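Local atomic coordinates of glycinin A3B4 subunit (Glycine max, PDB entry 2D5F), a protein that serves as an 11S globulin seed storage protein of soybean, probably holding amino-nitrogen reserves for the seedling in hexamers of two-cupin subunits. Residues Gly399-Val404 and Ala410-Glu415; Glu31-Gln36 and Gly419-Val424; Val430-Gly435 and Leu439-Phe444. All coordinates share one frame; numbering follows the deposited sequence.

Two cupin domains make up the chain, and the three contacts show how one barrel is built and then joined to the other. Contact 2 opens first, at 31-36 in the first cupin, and ends on 419-424 in the second; contact 1, a hairpin of the second cupin, falls between those two segments in sequence, and contact 3 follows. Contacts 1 and 3 have centres about 11 Å apart and share a sheet, in which strands 398-404 and 429-435 are neighbours. Contact 2 is centred about 16 Å from each. Its strand 421-424 edges the opposing sheet, which also holds strand 438-445 of contact 3. Sheet pairing, barrel interior and domain junction thus adjoin one another.

Contact 1. Residues Gly399-Val404 and Ala410-Glu415; sequences GRVRVV and AVFDGE
Asp413 sets OD1 over one face of the Arg400 guanidinium, while Glu415 brings OE2 to its edge, close to the plane. The Phe412 ring, in turn, has the carbonyl oxygen of Val401 at its edge, 3.3 Å from CD1. Charged and apolar side chains lie on opposite faces of one antiparallel hairpin: Arg400, Arg402, Asp413 and Glu415 on one, Val401, Val403 and Phe412 on the other.

On the charged face, the guanidinium of Arg400 and the carboxylate of Asp413 have their planes 71° apart. The salt bridge from Arg400 NH2 to Asp413 OD1 measures 2.5 Å, a shortness that is doubtful because the same NH2 lies just 2.7 Å from NE of Arg402, two donors facing each other; the exact placing of the arginine ends is equally uncertain. The bridge to Glu415 is long, at 3.8 Å from Arg400 NE to OE2. Arg400 reaches both acids because its chain bends at chi2 and chi3.

The backbone ladder runs through the pair Val401 and Gly414, where Val401 N gives a nearly straight 2.8 Å bond to Gly414 O, and through Val403 N to Phe412 O. The return bond from Phe412 N to Val403 O is weak; here a classic beta bulge puts both Val411 and Phe412 against Val403. Val411 CG2 packs on Val403 CG1 at 3.6 Å; beside it Phe412 CB rests against Val403 CB.

The hairpin belongs to a sheet of the second cupin barrel. Strand 429-435 flanks 399-404 along its other edge, and the apolar face packs on Leu422 and Val424 of strand 421-424. Outside the barrel, Arg402 meets Phe212 of a second subunit.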
loop_
_atom_site.group_PDB
_atom_site.type_symbol
_atom_site.label_atom_id
_atom_site.label_comp_id
_atom_site.label_asym_id
_atom_site.label_seq_id
_atom_site.Cartn_x
_atom_site.Cartn_y
_atom_site.Cartn_z
ATOM N N GLY B 399 36.120 -14.992 17.085
ATOM C CA GLY B 399 36.588 -15.017 15.716
ATOM C C GLY B 399 37.257 -13.724 15.317
ATOM O O GLY B 399 37.200 -12.735 16.041
ATOM N N ARG B 400 37.891 -13.737 14.154
ATOM C CA ARG B 400 38.572 -12.562 13.638
ATOM C C ARG B 400 37.584 -11.793 12.762
ATOM O O ARG B 400 36.987 -12.359 11.845
ATOM C CB ARG B 400 39.796 -12.993 12.820
ATOM C CG ARG B 400 40.569 -11.862 12.153
ATOM C CD ARG B 400 41.272 -10.970 13.160
ATOM N NE ARG B 400 42.712 -10.882 12.915
ATOM C CZ ARG B 400 43.261 -10.406 11.799
ATOM N NH1 ARG B 400 44.582 -10.363 11.667
ATOM N NH2 ARG B 400 42.494 -9.971 10.809
ATOM N N VAL B 401 37.399 -10.514 13.065
ATOM C CA VAL B 401 36.482 -9.670 12.309
ATOM C C VAL B 401 37.230 -8.482 11.722
ATOM O O VAL B 401 38.126 -7.916 12.360
ATOM C CB VAL B 401 35.331 -9.153 13.207
ATOM C CG1 VAL B 401 34.381 -8.273 12.402
ATOM C CG2 VAL B 401 34.584 -10.335 13.825
ATOM N N ARG B 402 36.863 -8.112 10.500
ATOM C CA ARG B 402 37.490 -6.992 9.810
ATOM C C ARG B 402 36.425 -6.131 9.142
ATOM O O ARG B 402 35.577 -6.641 8.408
ATOM C CB ARG B 402 38.471 -7.518 8.763
ATOM C CG ARG B 402 39.394 -8.587 9.325
ATOM C CD ARG B 402 40.150 -9.369 8.263
ATOM N NE ARG B 402 40.764 -10.557 8.855
ATOM C CZ ARG B 402 41.655 -11.329 8.246
ATOM N NH1 ARG B 402 42.154 -12.390 8.867
ATOM N NH2 ARG B 402 42.052 -11.039 7.018
ATOM N N VAL B 403 36.461 -4.833 9.425
ATOM C CA VAL B 403 35.521 -3.878 8.846
ATOM C C VAL B 403 36.347 -2.843 8.084
ATOM O O VAL B 403 37.268 -2.246 8.639
ATOM C CB VAL B 403 34.683 -3.173 9.940
ATOM C CG1 VAL B 403 33.729 -2.166 9.300
ATOM C CG2 VAL B 403 33.894 -4.211 10.748
ATOM N N VAL B 404 36.009 -2.640 6.813
ATOM C CA VAL B 404 36.717 -1.710 5.937
ATOM C C VAL B 404 35.784 -0.596 5.458
ATOM O O VAL B 404 34.660 -0.879 5.048
ATOM C CB VAL B 404 37.273 -2.465 4.704
ATOM C CG1 VAL B 404 37.944 -1.497 3.739
ATOM C CG2 VAL B 404 38.247 -3.538 5.161
ATOM N N ALA B 410 40.827 -0.521 7.255
ATOM C CA ALA B 410 40.169 -1.417 8.193
ATOM C C ALA B 410 39.951 -0.698 9.524
ATOM O O ALA B 410 40.844 -0.667 10.368
ATOM C CB ALA B 410 41.017 -2.670 8.395
ATOM N N VAL B 411 38.766 -0.120 9.705
ATOM C CA VAL B 411 38.447 0.607 10.926
ATOM C C VAL B 411 38.362 -0.336 12.110
ATOM O O VAL B 411 38.343 0.091 13.271
ATOM C CB VAL B 411 37.145 1.404 10.768
ATOM C CG1 VAL B 411 37.370 2.532 9.773
ATOM C CG2 VAL B 411 36.020 0.494 10.281
ATOM N N PHE B 412 38.278 -1.626 11.809
ATOM C CA PHE B 412 38.292 -2.646 12.838
ATOM C C PHE B 412 38.975 -3.860 12.250
ATOM O O PHE B 412 38.734 -4.226 11.097
ATOM C CB PHE B 412 36.899 -3.044 13.331
ATOM C CG PHE B 412 36.939 -4.056 14.452
ATOM C CD1 PHE B 412 37.019 -5.421 14.182
ATOM C CD2 PHE B 412 36.970 -3.637 15.781
ATOM C CE1 PHE B 412 37.130 -6.354 15.216
ATOM C CE2 PHE B 412 37.084 -4.564 16.830
ATOM C CZ PHE B 412 37.164 -5.925 16.543
ATOM N N ASP B 413 39.838 -4.479 13.046
ATOM C CA ASP B 413 40.566 -5.657 12.606
ATOM C C ASP B 413 41.074 -6.354 13.850
ATOM O O ASP B 413 42.130 -6.006 14.374
ATOM C CB ASP B 413 41.756 -5.258 11.724
ATOM C CG ASP B 413 42.363 -6.444 10.989
ATOM O OD1 ASP B 413 42.235 -7.582 11.485
ATOM O OD2 ASP B 413 42.971 -6.240 9.920
ATOM N N GLY B 414 40.318 -7.325 14.338
ATOM C CA GLY B 414 40.749 -8.025 15.530
ATOM C C GLY B 414 39.806 -9.129 15.935
ATOM O O GLY B 414 38.887 -9.479 15.202
ATOM N N GLU B 415 40.053 -9.685 17.113
ATOM C CA GLU B 415 39.235 -10.758 17.641
ATOM C C GLU B 415 37.981 -10.153 18.242
ATOM O O GLU B 415 38.018 -9.053 18.787
ATOM C CB GLU B 415 39.997 -11.514 18.735
ATOM C CG GLU B 415 41.354 -12.047 18.309
ATOM C CD GLU B 415 41.251 -13.064 17.194
ATOM O OE1 GLU B 415 40.604 -14.112 17.399
ATOM O OE2 GLU B 415 41.815 -12.813 16.111
#

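Contact 2. Residues Glu31-Gln36 and Gly419-Val424; sequences ETWNSQ and GQLLVV
Leu421 meets Trp33 from its first side-chain carbon onward. CB already stands off the ring plane, near the rim at the nitrogen, 3.7 Å from Trp33 NE1. With CG turned anti to the backbone N (chi1 -163°), the chain then carries CD2 farther in over the same face. This methyl lies 3.8 Å from the centroid of the five-membered ring, only 10° off its normal, a CH-pi contact made squarely over the smaller ring and therefore toward one end of the indole as a whole. From there CD2 is almost equally near CD1 and NE1 of Trp33. At the benzo end, Gly419 O lies near the ring plane, 3.8 Å from Trp33 CZ2, and meets the edge instead of the face.

The pair spans the junction of the two cupins, joining the loop that follows strand 28-32 to edge strand 421-424. Val47 and Tyr393 touch both side chains, so each domain adds to the wall around them.

The indole N-H spends its hydrogen bond on Leu17 O, which leaves its junction with Leu421 largely dispersive: a methyl on a pi face, whose attraction depends on close fit more than on any directed polar bond.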
loop_
_atom_site.group_PDB
_atom_site.type_symbol
_atom_site.label_atom_id
_atom_site.label_comp_id
_atom_site.label_asym_id
_atom_site.label_seq_id
_atom_site.Cartn_x
_atom_site.Cartn_y
_atom_site.Cartn_z
ATOM N N GLU B 31 22.368 -4.301 32.443
ATOM C CA GLU B 31 23.637 -3.741 32.011
ATOM C C GLU B 31 23.404 -2.962 30.730
ATOM O O GLU B 31 22.795 -3.475 29.791
ATOM C CB GLU B 31 24.633 -4.864 31.753
ATOM C CG GLU B 31 25.006 -5.646 32.993
ATOM C CD GLU B 31 25.771 -6.897 32.657
ATOM O OE1 GLU B 31 25.131 -7.949 32.457
ATOM O OE2 GLU B 31 27.014 -6.827 32.572
ATOM N N THR B 32 23.876 -1.724 30.682
ATOM C CA THR B 32 23.691 -0.928 29.478
ATOM C C THR B 32 24.994 -0.423 28.893
ATOM O O THR B 32 25.971 -0.209 29.609
ATOM C CB THR B 32 22.781 0.298 29.741
ATOM O OG1 THR B 32 23.396 1.164 30.704
ATOM C CG2 THR B 32 21.423 -0.152 30.263
ATOM N N TRP B 33 25.004 -0.261 27.574
ATOM C CA TRP B 33 26.159 0.287 26.868
ATOM C C TRP B 33 25.847 1.782 26.817
ATOM O O TRP B 33 24.702 2.160 26.566
ATOM C CB TRP B 33 26.240 -0.272 25.445
ATOM C CG TRP B 33 26.901 -1.639 25.318
ATOM C CD1 TRP B 33 28.157 -1.899 24.833
ATOM C CD2 TRP B 33 26.319 -2.916 25.626
ATOM N NE1 TRP B 33 28.388 -3.255 24.814
ATOM C CE2 TRP B 33 27.281 -3.903 25.298
ATOM C CE3 TRP B 33 25.080 -3.323 26.150
ATOM C CZ2 TRP B 33 27.039 -5.274 25.469
ATOM C CZ3 TRP B 33 24.837 -4.692 26.322
ATOM C CH2 TRP B 33 25.817 -5.648 25.984
ATOM N N ASN B 34 26.837 2.628 27.086
ATOM C CA ASN B 34 26.627 4.075 27.052
ATOM C C ASN B 34 26.230 4.462 25.622
ATOM O O ASN B 34 26.956 4.167 24.670
ATOM C CB ASN B 34 27.920 4.799 27.442
ATOM C CG ASN B 34 27.715 6.285 27.651
ATOM O OD1 ASN B 34 27.094 6.960 26.831
ATOM N ND2 ASN B 34 28.246 6.805 28.753
ATOM N N SER B 35 25.094 5.131 25.466
ATOM C CA SER B 35 24.637 5.510 24.130
ATOM C C SER B 35 25.510 6.583 23.470
ATOM O O SER B 35 25.328 6.899 22.296
ATOM C CB SER B 35 23.182 5.993 24.185
ATOM O OG SER B 35 23.069 7.154 24.986
ATOM N N GLN B 36 26.471 7.126 24.211
ATOM C CA GLN B 36 27.324 8.169 23.666
ATOM C C GLN B 36 28.618 7.712 22.997
ATOM O O GLN B 36 29.405 8.536 22.543
ATOM C CB GLN B 36 27.599 9.221 24.741
ATOM C CG GLN B 36 26.359 10.065 25.033
ATOM C CD GLN B 36 26.491 10.922 26.274
ATOM O OE1 GLN B 36 25.627 11.753 26.561
ATOM N NE2 GLN B 36 27.569 10.721 27.024
ATOM N N GLY B 419 29.862 -11.631 24.273
ATOM C CA GLY B 419 29.575 -10.470 25.091
ATOM C C GLY B 419 29.966 -9.133 24.502
ATOM O O GLY B 419 29.600 -8.091 25.036
ATOM N N GLN B 420 30.711 -9.147 23.403
ATOM C CA GLN B 420 31.132 -7.901 22.787
ATOM C C GLN B 420 30.179 -7.423 21.702
ATOM O O GLN B 420 29.536 -8.220 21.026
ATOM C CB GLN B 420 32.542 -8.046 22.221
ATOM C CG GLN B 420 33.534 -8.452 23.284
ATOM C CD GLN B 420 34.949 -8.425 22.788
ATOM O OE1 GLN B 420 35.273 -9.048 21.779
ATOM N NE2 GLN B 420 35.812 -7.704 23.498
ATOM N N LEU B 421 30.123 -6.107 21.549
ATOM C CA LEU B 421 29.250 -5.441 20.592
ATOM C C LEU B 421 30.100 -4.712 19.554
ATOM O O LEU B 421 30.998 -3.961 19.920
ATOM C CB LEU B 421 28.391 -4.424 21.349
ATOM C CG LEU B 421 27.142 -3.860 20.688
ATOM C CD1 LEU B 421 26.099 -4.967 20.613
ATOM C CD2 LEU B 421 26.606 -2.696 21.503
ATOM N N LEU B 422 29.816 -4.919 18.269
ATOM C CA LEU B 422 30.579 -4.254 17.214
ATOM C C LEU B 422 29.648 -3.681 16.157
ATOM O O LEU B 422 28.864 -4.406 15.538
ATOM C CB LEU B 422 31.552 -5.221 16.537
ATOM C CG LEU B 422 32.330 -4.585 15.376
ATOM C CD1 LEU B 422 33.294 -3.533 15.933
ATOM C CD2 LEU B 422 33.095 -5.645 14.599
ATOM N N VAL B 423 29.740 -2.372 15.954
ATOM C CA VAL B 423 28.913 -1.695 14.966
ATOM C C VAL B 423 29.526 -1.789 13.580
ATOM O O VAL B 423 30.730 -1.563 13.410
ATOM C CB VAL B 423 28.759 -0.202 15.303
ATOM C CG1 VAL B 423 28.067 0.533 14.147
ATOM C CG2 VAL B 423 27.983 -0.043 16.594
ATOM N N VAL B 424 28.703 -2.128 12.591
ATOM C CA VAL B 424 29.169 -2.185 11.217
ATOM C C VAL B 424 28.287 -1.204 10.448
ATOM O O VAL B 424 27.143 -1.506 10.107
ATOM C CB VAL B 424 29.047 -3.604 10.615
ATOM C CG1 VAL B 424 29.522 -3.594 9.159
ATOM C CG2 VAL B 424 29.880 -4.595 11.442
#

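Contact 3. Residues Val430-Gly435 and Leu439-Phe444; sequences VAEQGG and LEYVVF
Glu432 and Tyr441 converge inside the second cupin barrel, their side chains reaching inward from opposing sheets. Strands 430-435 and 439-444 follow each other closely in the chain, yet they do not pair as a hairpin: their axes come no nearer than 7.1 Å and their directions differ by 131°. What joins them is mostly side chain.

The polar meeting is between the Glu432 carboxylate and the Tyr441 hydroxyl. Tyr441 OH stands over the face of the Glu432 carboxylate, about equally far from CD, OE1 (3.1 Å) and OE2 (3.2 Å). The side chains cross at about a right angle, and the flat groups are inclined by 38°. Tyr441 gets its ring there by setting CG between the backbone N and the carbonyl carbon (chi1 63°), and a bend at chi2 of Glu432 turns the face of the carboxylate to the hydroxyl.

A metal ion adds to this cluster. At its nearest atom the Glu432 side chain is about 3 Å from a bound magnesium ion, and it also touches His383 of strand 379-385. An alanine in place of Glu432 would probably leave the Tyr441 hydroxyl and the magnesium ion without their nearby carboxylate and open a gap between the two sheets.

Apolar contacts lie where the strands draw together near the turn. Leu439, which also touches Val394 of strand 390-395, turns its side chain toward the first strand, and Leu439 CD2 comes within 4.4 Å of Glu432 CB. Gly434 meets Leu439 with its backbone alone: its CA rests 4.0 Å from Leu439 CB.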
loop_
_atom_site.group_PDB
_atom_site.type_symbol
_atom_site.label_atom_id
_atom_site.label_comp_id
_atom_site.label_asym_id
_atom_site.label_seq_id
_atom_site.Cartn_x
_atom_site.Cartn_y
_atom_site.Cartn_z
ATOM N N VAL B 430 32.429 -5.929 5.616
ATOM C CA VAL B 430 32.832 -6.735 6.756
ATOM C C VAL B 430 33.020 -8.213 6.403
ATOM O O VAL B 430 32.425 -8.725 5.451
ATOM C CB VAL B 430 31.789 -6.605 7.899
ATOM C CG1 VAL B 430 30.425 -7.101 7.421
ATOM C CG2 VAL B 430 32.249 -7.375 9.132
ATOM N N ALA B 431 33.861 -8.890 7.176
ATOM C CA ALA B 431 34.119 -10.312 6.984
ATOM C C ALA B 431 34.421 -10.929 8.345
ATOM O O ALA B 431 34.952 -10.258 9.231
ATOM C CB ALA B 431 35.286 -10.517 6.037
ATOM N N GLU B 432 34.064 -12.198 8.509
ATOM C CA GLU B 432 34.278 -12.897 9.772
ATOM C C GLU B 432 34.790 -14.324 9.572
ATOM O O GLU B 432 34.400 -15.002 8.622
ATOM C CB GLU B 432 32.967 -12.962 10.568
ATOM C CG GLU B 432 32.420 -11.623 11.048
ATOM C CD GLU B 432 31.284 -11.082 10.188
ATOM O OE1 GLU B 432 30.634 -10.115 10.635
ATOM O OE2 GLU B 432 31.040 -11.613 9.079
ATOM N N GLN B 433 35.669 -14.770 10.467
ATOM C CA GLN B 433 36.187 -16.137 10.412
ATOM C C GLN B 433 36.135 -16.752 11.802
ATOM O O GLN B 433 36.725 -16.227 12.747
ATOM C CB GLN B 433 37.626 -16.186 9.889
ATOM C CG GLN B 433 38.204 -17.609 9.898
ATOM C CD GLN B 433 39.403 -17.767 8.979
ATOM O OE1 GLN B 433 40.162 -16.824 8.767
ATOM N NE2 GLN B 433 39.583 -18.967 8.436
ATOM N N GLY B 434 35.416 -17.862 11.916
ATOM C CA GLY B 434 35.283 -18.536 13.192
ATOM C C GLY B 434 36.623 -18.939 13.781
ATOM O O GLY B 434 37.524 -19.386 13.067
ATOM N N GLY B 435 36.753 -18.774 15.091
ATOM C CA GLY B 435 37.991 -19.130 15.752
ATOM C C GLY B 435 38.086 -20.621 16.008
ATOM O O GLY B 435 37.466 -21.436 15.326
ATOM N N LEU B 439 32.261 -19.431 16.117
ATOM C CA LEU B 439 31.746 -18.108 16.440
ATOM C C LEU B 439 30.258 -18.018 16.136
ATOM O O LEU B 439 29.817 -18.451 15.077
ATOM C CB LEU B 439 32.476 -17.044 15.620
ATOM C CG LEU B 439 31.902 -15.626 15.718
ATOM C CD1 LEU B 439 32.252 -15.010 17.067
ATOM C CD2 LEU B 439 32.462 -14.783 14.593
ATOM N N GLU B 440 29.495 -17.456 17.070
ATOM C CA GLU B 440 28.058 -17.284 16.888
ATOM C C GLU B 440 27.691 -15.868 17.294
ATOM O O GLU B 440 28.195 -15.351 18.292
ATOM C CB GLU B 440 27.250 -18.241 17.766
ATOM C CG GLU B 440 27.509 -19.709 17.552
ATOM C CD GLU B 440 26.435 -20.567 18.189
ATOM O OE1 GLU B 440 26.661 -21.780 18.337
ATOM O OE2 GLU B 440 25.357 -20.031 18.528
ATOM N N TYR B 441 26.799 -15.249 16.534
ATOM C CA TYR B 441 26.375 -13.907 16.867
ATOM C C TYR B 441 25.073 -13.516 16.186
ATOM O O TYR B 441 24.659 -14.116 15.192
ATOM C CB TYR B 441 27.460 -12.890 16.489
ATOM C CG TYR B 441 27.767 -12.810 15.009
ATOM C CD1 TYR B 441 28.748 -13.616 14.430
ATOM C CD2 TYR B 441 27.083 -11.915 14.188
ATOM C CE1 TYR B 441 29.044 -13.525 13.069
ATOM C CE2 TYR B 441 27.369 -11.815 12.830
ATOM C CZ TYR B 441 28.348 -12.616 12.276
ATOM O OH TYR B 441 28.633 -12.488 10.937
ATOM N N VAL B 442 24.417 -12.515 16.754
ATOM C CA VAL B 442 23.197 -11.996 16.168
ATOM C C VAL B 442 23.628 -10.648 15.612
ATOM O O VAL B 442 24.584 -10.044 16.112
ATOM C CB VAL B 442 22.080 -11.774 17.219
ATOM C CG1 VAL B 442 22.549 -10.801 18.300
ATOM C CG2 VAL B 442 20.834 -11.223 16.534
ATOM N N VAL B 443 22.956 -10.189 14.567
ATOM C CA VAL B 443 23.277 -8.896 13.987
ATOM C C VAL B 443 21.983 -8.143 13.848
ATOM O O VAL B 443 21.104 -8.563 13.102
ATOM C CB VAL B 443 23.857 -8.984 12.571
ATOM C CG1 VAL B 443 24.407 -7.621 12.160
ATOM C CG2 VAL B 443 24.910 -10.025 12.503
ATOM N N PHE B 444 21.859 -7.038 14.567
ATOM C CA PHE B 444 20.660 -6.230 14.465
ATOM C C PHE B 444 20.888 -5.256 13.309
ATOM O O PHE B 444 21.977 -4.706 13.164
ATOM C CB PHE B 444 20.427 -5.460 15.763
ATOM C CG PHE B 444 20.312 -6.332 16.988
ATOM C CD1 PHE B 444 21.390 -6.475 17.860
ATOM C CD2 PHE B 444 19.113 -6.976 17.291
ATOM C CE1 PHE B 444 21.277 -7.244 19.020
ATOM C CE2 PHE B 444 18.987 -7.752 18.452
ATOM C CZ PHE B 444 20.069 -7.886 19.318
#